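Local coordinates for protein DNA polymerase III subunit delta (Bacillus subtilis, PDB 3ZH9) that probably serves as the wrench of the bacterial clamp loader, opening the beta sliding clamp so that the ATP-driven complex can load it onto primed DNA, at residues 83-88 / 97-102; 177-182 / 214-219. One frame throughout, in Å; residues are numbered along the deposited sequence.

Interaction 1. Residues 83-88 / 97-102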
loop_
_atom_site.group_PDB
_atom_site.type_symbol
_atom_site.label_atom_id
_atom_site.label_comp_id
_atom_site.label_asym_id
_atom_site.label_seq_id
_atom_site.Cartn_x
_atom_site.Cartn_y
_atom_site.Cartn_z
ATOM N N PRO A 83 -15.428 -8.239 -6.659
ATOM C CA PRO A 83 -16.849 -8.044 -6.967
ATOM C C PRO A 83 -17.092 -6.645 -7.534
ATOM O O PRO A 83 -17.668 -5.798 -6.851
ATOM C CB PRO A 83 -17.529 -8.215 -5.600
ATOM C CG PRO A 83 -16.484 -7.840 -4.617
ATOM C CD PRO A 83 -15.171 -8.269 -5.209
ATOM N N TYR A 84 -16.655 -6.422 -8.773
ATOM C CA TYR A 84 -16.741 -5.116 -9.427
ATOM C C TYR A 84 -18.175 -4.613 -9.526
ATOM O O TYR A 84 -18.415 -3.412 -9.601
ATOM C CB TYR A 84 -16.101 -5.155 -10.824
ATOM C CG TYR A 84 -16.495 -6.359 -11.650
ATOM C CD1 TYR A 84 -17.670 -6.364 -12.403
ATOM C CD2 TYR A 84 -15.700 -7.503 -11.664
ATOM C CE1 TYR A 84 -18.037 -7.486 -13.153
ATOM C CE2 TYR A 84 -16.058 -8.623 -12.405
ATOM C CZ TYR A 84 -17.220 -8.607 -13.147
ATOM O OH TYR A 84 -17.561 -9.721 -13.880
ATOM N N PHE A 85 -19.125 -5.539 -9.530
ATOM C CA PHE A 85 -20.533 -5.181 -9.591
ATOM C C PHE A 85 -21.013 -4.509 -8.299
ATOM O O PHE A 85 -22.161 -4.087 -8.216
ATOM C CB PHE A 85 -21.373 -6.423 -9.892
ATOM C CG PHE A 85 -20.969 -7.629 -9.089
ATOM C CD1 PHE A 85 -21.371 -7.766 -7.770
ATOM C CD2 PHE A 85 -20.168 -8.614 -9.648
ATOM C CE1 PHE A 85 -20.988 -8.865 -7.026
ATOM C CE2 PHE A 85 -19.783 -9.710 -8.909
ATOM C CZ PHE A 85 -20.200 -9.840 -7.597
ATOM N N LEU A 86 -20.139 -4.424 -7.298
ATOM C CA LEU A 86 -20.432 -3.668 -6.077
ATOM C C LEU A 86 -20.149 -2.173 -6.262
ATOM O O LEU A 86 -20.597 -1.346 -5.465
ATOM C CB LEU A 86 -19.642 -4.214 -4.885
ATOM C CG LEU A 86 -20.085 -5.589 -4.382
ATOM C CD1 LEU A 86 -19.245 -6.046 -3.189
ATOM C CD2 LEU A 86 -21.565 -5.559 -4.034
ATOM N N THR A 87 -19.400 -1.845 -7.315
ATOM C CA THR A 87 -19.118 -0.459 -7.694
ATOM C C THR A 87 -20.094 0.016 -8.768
ATOM O O THR A 87 -21.049 -0.683 -9.102
ATOM C CB THR A 87 -17.695 -0.301 -8.269
ATOM O OG1 THR A 87 -17.633 -0.903 -9.569
ATOM C CG2 THR A 87 -16.674 -0.951 -7.365
ATOM N N GLY A 88 -19.841 1.198 -9.322
ATOM C CA GLY A 88 -20.679 1.738 -10.380
ATOM C C GLY A 88 -20.021 1.751 -11.749
ATOM O O GLY A 88 -20.428 2.508 -12.628
ATOM N N HIS A 97 -22.397 -11.924 -13.702
ATOM C CA HIS A 97 -22.533 -12.864 -12.591
ATOM C C HIS A 97 -23.959 -13.041 -12.080
ATOM O O HIS A 97 -24.879 -12.343 -12.501
ATOM C CB HIS A 97 -21.640 -12.435 -11.426
ATOM C CG HIS A 97 -20.176 -12.520 -11.722
ATOM N ND1 HIS A 97 -19.486 -13.714 -11.728
ATOM C CD2 HIS A 97 -19.266 -11.558 -12.011
ATOM C CE1 HIS A 97 -18.217 -13.484 -12.015
ATOM N NE2 HIS A 97 -18.056 -12.184 -12.187
ATOM N N ASN A 98 -24.118 -14.021 -11.197
ATOM C CA ASN A 98 -25.359 -14.295 -10.492
ATOM C C ASN A 98 -25.387 -13.615 -9.131
ATOM O O ASN A 98 -25.270 -14.282 -8.113
ATOM C CB ASN A 98 -25.510 -15.797 -10.305
ATOM C CG ASN A 98 -26.865 -16.180 -9.775
ATOM O OD1 ASN A 98 -27.789 -15.377 -9.766
ATOM N ND2 ASN A 98 -26.992 -17.420 -9.342
ATOM N N VAL A 99 -25.545 -12.302 -9.103
ATOM C CA VAL A 99 -25.516 -11.558 -7.853
ATOM C C VAL A 99 -26.601 -12.013 -6.877
ATOM O O VAL A 99 -26.356 -12.105 -5.680
ATOM C CB VAL A 99 -25.614 -10.046 -8.112
ATOM C CG1 VAL A 99 -25.991 -9.304 -6.850
ATOM C CG2 VAL A 99 -24.301 -9.536 -8.675
ATOM N N SER A 100 -27.789 -12.319 -7.390
ATOM C CA SER A 100 -28.919 -12.695 -6.532
ATOM C C SER A 100 -28.643 -13.933 -5.666
ATOM O O SER A 100 -29.100 -14.024 -4.528
ATOM C CB SER A 100 -30.191 -12.899 -7.365
ATOM O OG SER A 100 -30.047 -13.983 -8.270
ATOM N N ALA A 101 -27.897 -14.884 -6.213
ATOM C CA ALA A 101 -27.538 -16.086 -5.475
ATOM C C ALA A 101 -26.580 -15.731 -4.336
ATOM O O ALA A 101 -26.655 -16.293 -3.243
ATOM C CB ALA A 101 -26.918 -17.116 -6.411
ATOM N N LEU A 102 -25.684 -14.787 -4.602
ATOM C CA LEU A 102 -24.780 -14.275 -3.583
ATOM C C LEU A 102 -25.530 -13.536 -2.464
ATOM O O LEU A 102 -25.249 -13.749 -1.283
ATOM C CB LEU A 102 -23.721 -13.363 -4.212
ATOM C CG LEU A 102 -22.822 -12.627 -3.212
ATOM C CD1 LEU A 102 -22.097 -13.619 -2.311
ATOM C CD2 LEU A 102 -21.830 -11.735 -3.942
#
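Tyr-84 meets His-97 through its hydroxyl, which comes to the edge of the imidazole near the ring plane, with Tyr-84 OH 3.0 Å from His-97 NE2. Each of these atoms has a hydrogen bond outside the pair: Tyr-84 OH with the backbone oxygen of Ile-95, His-97 NE2 with that of Leu-54. The two rings are inclined at 51°. Phe-85 has the largest share of the buried area. With CG set between its backbone N and carbonyl carbon (chi1 44°), its ring reaches out to the second segment, and Val-99 lays a methyl over one face: Val-99 CG2 is 3.8 Å from the ring centroid and 22° off the normal, a CH-pi contact. The opposite face has CA of Pro-83 above its rim. At the ring's edge Phe-85 CE1 lies 4.3 Å from Leu-102 CD2, while Phe-85 CE2 approaches His-97 CD2 obliquely at 3.6 Å. Replacing Phe-85 by an alanine is likely to leave the Val-99 methyl without its aromatic face and to open a gap between His-97 and Leu-102. Leu-130 of helix 129-137 touches Phe-85, Val-99 and Leu-102 alike. Tyr-84, Phe-85 and His-97 thus form an aromatic cluster where the 3-10 turn 84-86, after strand 76-81, meets the start of helix 99-107, a strand-to-helix connection in the P-loop-NTPase-like, AAA+-type domain of the delta subunit.

Interaction 2. Residues 177-182 / 214-219; sequences LVNGHL and SLEQNI. With SO4 (sulfate ion), chain B.
Two side-chain hydrogen bonds converge on one carboxylate oxygen of Glu-216. His-181 NE2 donates to Glu-216 OE1 at 2.7 Å, arriving on the syn side with the oxygen almost exactly in the imidazole plane. Asn-179 ND2 gives the second bond, 2.9 Å to the same Glu-216 OE1, and meets it from above, 49° out of the carboxylate plane. Glu-216 reaches both donors with CG anti to the backbone N (chi1 178°) and the chain straight beyond it. At the other ring nitrogen, His-181 ND1 donates to O2 of a sulfate, probably picked up from the crystallisation liquor, at 2.9 Å. With both ring nitrogens donating, a protonated imidazole is likely, and the carboxylate and sulfate would favour that charge.

The backbone joins two helix ends. Asn-179, at positive phi, is the C-prime residue of a Schellman motif closing helix 168-177, and Ser-214 is the N-cap of helix 215-227, its OG accepting from Gln-217 N at 2.9 Å. Between them Ser-214 N donates to Leu-177 O at 3.0 Å, nearly straight at 178°.

Two further contacts are without a bond. Gln-217 CB lies 3.7 Å from Leu-177 O, the carbonyl oxygen that also accepts from Ser-214 N. Asn-179 OD1 and Gln-217 OE1 approach to 3.1 Å as two acceptors, their amide planes turned well away from each other.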
loop_
_atom_site.group_PDB
_atom_site.type_symbol
_atom_site.label_atom_id
_atom_site.label_comp_id
_atom_site.label_asym_id
_atom_site.label_seq_id
_atom_site.Cartn_x
_atom_site.Cartn_y
_atom_site.Cartn_z
ATOM N N LEU A 177 10.721 7.937 7.755
ATOM C CA LEU A 177 11.866 7.151 7.317
ATOM C C LEU A 177 11.495 6.170 6.215
ATOM O O LEU A 177 12.289 5.897 5.322
ATOM C CB LEU A 177 12.480 6.383 8.498
ATOM C CG LEU A 177 13.294 7.189 9.515
ATOM C CD1 LEU A 177 13.620 6.319 10.727
ATOM C CD2 LEU A 177 14.562 7.761 8.896
ATOM N N VAL A 178 10.288 5.623 6.283
ATOM C CA VAL A 178 9.917 4.608 5.315
ATOM C C VAL A 178 8.989 5.193 4.267
ATOM O O VAL A 178 8.365 4.456 3.495
ATOM C CB VAL A 178 9.302 3.359 5.986
ATOM C CG1 VAL A 178 10.320 2.758 6.974
ATOM C CG2 VAL A 178 7.987 3.698 6.673
ATOM N N ASN A 179 8.928 6.522 4.238
ATOM C CA ASN A 179 8.133 7.235 3.238
ATOM C C ASN A 179 6.669 6.828 3.262
ATOM O O ASN A 179 6.032 6.761 2.211
ATOM C CB ASN A 179 8.683 6.993 1.827
ATOM C CG ASN A 179 8.525 8.214 0.915
ATOM O OD1 ASN A 179 8.584 9.352 1.373
ATOM N ND2 ASN A 179 8.318 7.974 -0.375
ATOM N N GLY A 180 6.140 6.526 4.445
ATOM C CA GLY A 180 4.715 6.278 4.576
ATOM C C GLY A 180 4.167 4.917 4.149
ATOM O O GLY A 180 2.993 4.648 4.364
ATOM N N HIS A 181 4.981 4.054 3.548
ATOM C CA HIS A 181 4.489 2.724 3.142
ATOM C C HIS A 181 4.021 1.888 4.340
ATOM O O HIS A 181 4.800 1.654 5.278
ATOM C CB HIS A 181 5.580 1.960 2.399
ATOM C CG HIS A 181 5.959 2.577 1.094
ATOM N ND1 HIS A 181 5.244 2.364 -0.065
ATOM C CD2 HIS A 181 6.974 3.413 0.764
ATOM C CE1 HIS A 181 5.805 3.038 -1.056
ATOM N NE2 HIS A 181 6.858 3.680 -0.580
ATOM N N LEU A 182 2.766 1.436 4.314
ATOM C CA LEU A 182 2.213 0.698 5.453
ATOM C C LEU A 182 2.919 -0.631 5.640
ATOM O O LEU A 182 3.168 -1.048 6.763
ATOM C CB LEU A 182 0.693 0.489 5.337
ATOM C CG LEU A 182 -0.176 1.758 5.416
ATOM C CD1 LEU A 182 -1.672 1.439 5.637
ATOM C CD2 LEU A 182 0.332 2.720 6.488
ATOM N N SER A 214 14.795 4.815 4.002
ATOM C CA SER A 214 14.649 4.090 2.740
ATOM C C SER A 214 15.340 4.819 1.568
ATOM O O SER A 214 15.521 6.044 1.591
ATOM C CB SER A 214 13.170 3.844 2.413
ATOM O OG SER A 214 12.556 5.028 1.937
ATOM N N LEU A 215 15.750 4.050 0.567
ATOM C CA LEU A 215 16.330 4.603 -0.657
ATOM C C LEU A 215 15.381 5.614 -1.301
ATOM O O LEU A 215 15.795 6.695 -1.732
ATOM C CB LEU A 215 16.629 3.471 -1.641
ATOM C CG LEU A 215 17.294 3.788 -2.984
ATOM C CD1 LEU A 215 18.581 4.568 -2.784
ATOM C CD2 LEU A 215 17.574 2.491 -3.726
ATOM N N GLU A 216 14.099 5.262 -1.344
ATOM C CA GLU A 216 13.091 6.116 -1.954
ATOM C C GLU A 216 12.919 7.402 -1.153
ATOM O O GLU A 216 12.679 8.474 -1.714
ATOM C CB GLU A 216 11.752 5.374 -2.060
ATOM C CG GLU A 216 10.632 6.222 -2.646
ATOM C CD GLU A 216 9.292 5.494 -2.696
ATOM O OE1 GLU A 216 8.638 5.370 -1.633
ATOM O OE2 GLU A 216 8.893 5.058 -3.801
ATOM N N GLN A 217 13.039 7.308 0.164
ATOM C CA GLN A 217 12.971 8.513 0.982
ATOM C C GLN A 217 14.226 9.361 0.765
ATOM O O GLN A 217 14.159 10.603 0.690
ATOM C CB GLN A 217 12.799 8.155 2.460
ATOM C CG GLN A 217 13.220 9.269 3.406
ATOM C CD GLN A 217 12.245 10.416 3.409
ATOM O OE1 GLN A 217 11.102 10.255 3.002
ATOM N NE2 GLN A 217 12.688 11.579 3.865
ATOM N N ASN A 218 15.374 8.692 0.651
ATOM C CA ASN A 218 16.624 9.397 0.363
ATOM C C ASN A 218 16.539 10.169 -0.955
ATOM O O ASN A 218 16.922 11.342 -1.019
ATOM C CB ASN A 218 17.815 8.437 0.367
ATOM C CG ASN A 218 18.409 8.253 1.762
ATOM O OD1 ASN A 218 18.594 9.220 2.502
ATOM N ND2 ASN A 218 18.681 7.015 2.133
ATOM N N ILE A 219 16.016 9.516 -1.994
ATOM C CA ILE A 219 15.794 10.176 -3.290
ATOM C C ILE A 219 14.908 11.407 -3.124
ATOM O O ILE A 219 15.228 12.488 -3.622
ATOM C CB ILE A 219 15.140 9.224 -4.326
ATOM C CG1 ILE A 219 16.048 8.031 -4.629
ATOM C CG2 ILE A 219 14.752 9.983 -5.605
ATOM C CD1 ILE A 219 17.513 8.377 -4.704
HETATM S S SO4 B . 2.607 -0.466 0.521
HETATM O O1 SO4 B . 1.896 -0.524 1.799
HETATM O O2 SO4 B . 2.741 0.936 0.118
HETATM O O3 SO4 B . 1.841 -1.215 -0.479
HETATM O O4 SO4 B . 3.946 -1.045 0.627
#

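In the fold
From the N terminus, the chain first builds strands 17-21, 49-53 and 76-81 of the five-stranded parallel sheet. Interaction 1 then closes a short loop, with eight residues between its segments, and ties the exit of strand 76-81 to the start of helix 99-107. The chain goes on to complete that sheet before helices 148-160 and 168-177. Interaction 2 closes a longer loop of 31 intervening residues, mostly helical, joining the turn between helices 168-177 and 182-195 to helix 215-227. The loops run in series, neither nesting nor crossing; the centres of interaction 1 and interaction 2 lie about 38 Å apart, and the nearest atoms of interactions 1 and 2 about 20 Å.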